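Local coordinates for lipase-esterase related protein (Clostridium acetobutylicum, PDB 3E0X) that is of unknown function but is probably a hydrolase of the alpha/beta hydrolase fold, at residues K126-K131 / N170-C175. Numbering follows the deposited sequence.
Sequences KDFMEK and NDLIAC
With chi1 at 180°, the side chain of F128 holds its ring trans to the backbone N and extends it to L172, while M129, a selenomethionine, bends at both chi2 and chi3 (-57° and -58°) and carries its methyl to the backbone of helix 165-177. The L172 methyl CD1 approaches the far end of the F128 ring obliquely, 3.7 Å from CZ and equally close to CE2, and the two side chains run nearly perpendicular to each other. Beside this pair, M129 CE lies 3.7 Å from the carbonyl O of L172, and SE passes 4.3 Å from L172 CB. L172 thus meets both side chains. The segment axes stay 11.0 Å apart, and F128 and M129 reach across from helix 126-133, the former to the L172 side chain, the latter to its side chain and backbone. I132 of helix 126-133 also touches L172, and Y141 meets the F128 ring with the planes inclined by about 40°. No hydrogen bond joins the two segments: the contact is mostly apolar van der Waals packing, plus one methyl-to-carbonyl approach. Because the L172 side chain lies about 5 Å from the bound ortho-xylene, this packing probably adds to the apolar surroundings of the ligand site.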
loop_
_atom_site.group_PDB
_atom_site.type_symbol
_atom_site.label_atom_id
_atom_site.label_comp_id
_atom_site.label_asym_id
_atom_site.label_seq_id
_atom_site.Cartn_x
_atom_site.Cartn_y
_atom_site.Cartn_z
ATOM N N LYS A 126 -19.399 3.276 -9.215
ATOM C CA LYS A 126 -20.124 4.497 -8.965
ATOM C C LYS A 126 -21.137 4.344 -7.849
ATOM O O LYS A 126 -21.252 5.232 -7.017
ATOM C CB LYS A 126 -20.832 5.017 -10.231
ATOM C CG LYS A 126 -19.910 5.277 -11.438
ATOM C CD LYS A 126 -18.664 6.096 -11.104
ATOM C CE LYS A 126 -17.699 6.064 -12.307
ATOM N NZ LYS A 126 -16.455 6.886 -12.149
ATOM N N ASP A 127 -21.877 3.237 -7.836
ATOM C CA ASP A 127 -22.870 3.029 -6.779
ATOM C C ASP A 127 -22.179 2.919 -5.396
ATOM O O ASP A 127 -22.643 3.466 -4.392
ATOM C CB ASP A 127 -23.691 1.757 -7.064
ATOM C CG ASP A 127 -24.736 1.944 -8.157
ATOM O OD1 ASP A 127 -24.969 3.078 -8.641
ATOM O OD2 ASP A 127 -25.333 0.914 -8.519
ATOM N N PHE A 128 -21.080 2.171 -5.352
ATOM C CA PHE A 128 -20.290 2.026 -4.131
ATOM C C PHE A 128 -19.808 3.382 -3.611
ATOM O O PHE A 128 -19.933 3.679 -2.419
ATOM C CB PHE A 128 -19.114 1.102 -4.409
ATOM C CG PHE A 128 -18.206 0.871 -3.235
ATOM C CD1 PHE A 128 -18.662 0.225 -2.097
ATOM C CD2 PHE A 128 -16.868 1.241 -3.307
ATOM C CE1 PHE A 128 -17.835 -0.027 -1.046
ATOM C CE2 PHE A 128 -16.004 0.999 -2.228
ATOM C CZ PHE A 128 -16.489 0.349 -1.092
HETATM N N MSE A 129 -19.229 4.187 -4.496
HETATM C CA MSE A 129 -18.724 5.484 -4.081
HETATM C C MSE A 129 -19.832 6.453 -3.711
HETATM O O MSE A 129 -19.645 7.286 -2.834
HETATM C CB MSE A 129 -17.788 6.084 -5.125
HETATM C CG MSE A 129 -16.495 5.271 -5.299
HETATM SE SE MSE A 129 -15.519 5.082 -3.600
HETATM C CE MSE A 129 -15.275 6.982 -3.206
ATOM N N GLU A 130 -20.992 6.366 -4.362
ATOM C CA GLU A 130 -22.151 7.176 -3.954
ATOM C C GLU A 130 -22.497 6.887 -2.500
ATOM O O GLU A 130 -22.751 7.794 -1.713
ATOM C CB GLU A 130 -23.368 6.896 -4.848
ATOM C CG GLU A 130 -24.629 7.668 -4.455
ATOM C CD GLU A 130 -24.658 9.099 -4.998
ATOM O OE1 GLU A 130 -23.993 9.366 -6.027
ATOM O OE2 GLU A 130 -25.361 9.950 -4.410
ATOM N N LYS A 131 -22.531 5.602 -2.159
ATOM C CA LYS A 131 -22.783 5.221 -0.764
ATOM C C LYS A 131 -21.736 5.821 0.165
ATOM O O LYS A 131 -22.084 6.348 1.224
ATOM C CB LYS A 131 -22.860 3.699 -0.584
ATOM C CG LYS A 131 -24.060 3.086 -1.318
ATOM C CD LYS A 131 -23.941 1.575 -1.447
ATOM C CE LYS A 131 -24.971 0.991 -2.432
ATOM N NZ LYS A 131 -24.790 -0.466 -2.615
ATOM N N ASN A 170 -13.017 7.802 4.876
ATOM C CA ASN A 170 -11.993 8.822 4.655
ATOM C C ASN A 170 -11.014 8.386 3.584
ATOM O O ASN A 170 -10.677 9.149 2.674
ATOM C CB ASN A 170 -11.234 9.026 5.950
ATOM C CG ASN A 170 -10.104 10.055 5.822
ATOM O OD1 ASN A 170 -10.324 11.252 5.962
ATOM N ND2 ASN A 170 -8.890 9.573 5.546
ATOM N N ASP A 171 -10.540 7.156 3.714
ATOM C CA ASP A 171 -9.492 6.670 2.831
ATOM C C ASP A 171 -9.999 6.449 1.407
ATOM O O ASP A 171 -9.272 6.735 0.448
ATOM C CB ASP A 171 -8.877 5.396 3.396
ATOM C CG ASP A 171 -8.045 5.642 4.650
ATOM O OD1 ASP A 171 -7.736 6.818 4.963
ATOM O OD2 ASP A 171 -7.672 4.636 5.308
ATOM N N LEU A 172 -11.231 5.945 1.241
ATOM C CA LEU A 172 -11.769 5.751 -0.119
ATOM C C LEU A 172 -12.026 7.083 -0.816
ATOM O O LEU A 172 -11.819 7.198 -2.028
ATOM C CB LEU A 172 -13.039 4.895 -0.103
ATOM C CG LEU A 172 -12.804 3.417 0.212
ATOM C CD1 LEU A 172 -14.115 2.690 0.490
ATOM C CD2 LEU A 172 -11.990 2.714 -0.873
ATOM N N ILE A 173 -12.438 8.097 -0.051
ATOM C CA ILE A 173 -12.571 9.445 -0.609
ATOM C C ILE A 173 -11.186 9.966 -1.034
ATOM O O ILE A 173 -11.046 10.530 -2.136
ATOM C CB ILE A 173 -13.284 10.416 0.391
ATOM C CG1 ILE A 173 -14.751 9.975 0.550
ATOM C CG2 ILE A 173 -13.136 11.862 -0.063
ATOM C CD1 ILE A 173 -15.539 10.673 1.673
ATOM N N ALA A 174 -10.165 9.753 -0.188
ATOM C CA ALA A 174 -8.796 10.163 -0.560
ATOM C C ALA A 174 -8.389 9.476 -1.869
ATOM O O ALA A 174 -7.783 10.113 -2.768
ATOM C CB ALA A 174 -7.816 9.826 0.562
ATOM N N CYS A 175 -8.771 8.197 -2.010
ATOM C CA CYS A 175 -8.424 7.478 -3.244
ATOM C C CYS A 175 -9.154 8.009 -4.458
ATOM O O CYS A 175 -8.566 8.115 -5.541
ATOM C CB CYS A 175 -8.703 5.988 -3.096
ATOM S SG CYS A 175 -7.510 5.159 -2.015
#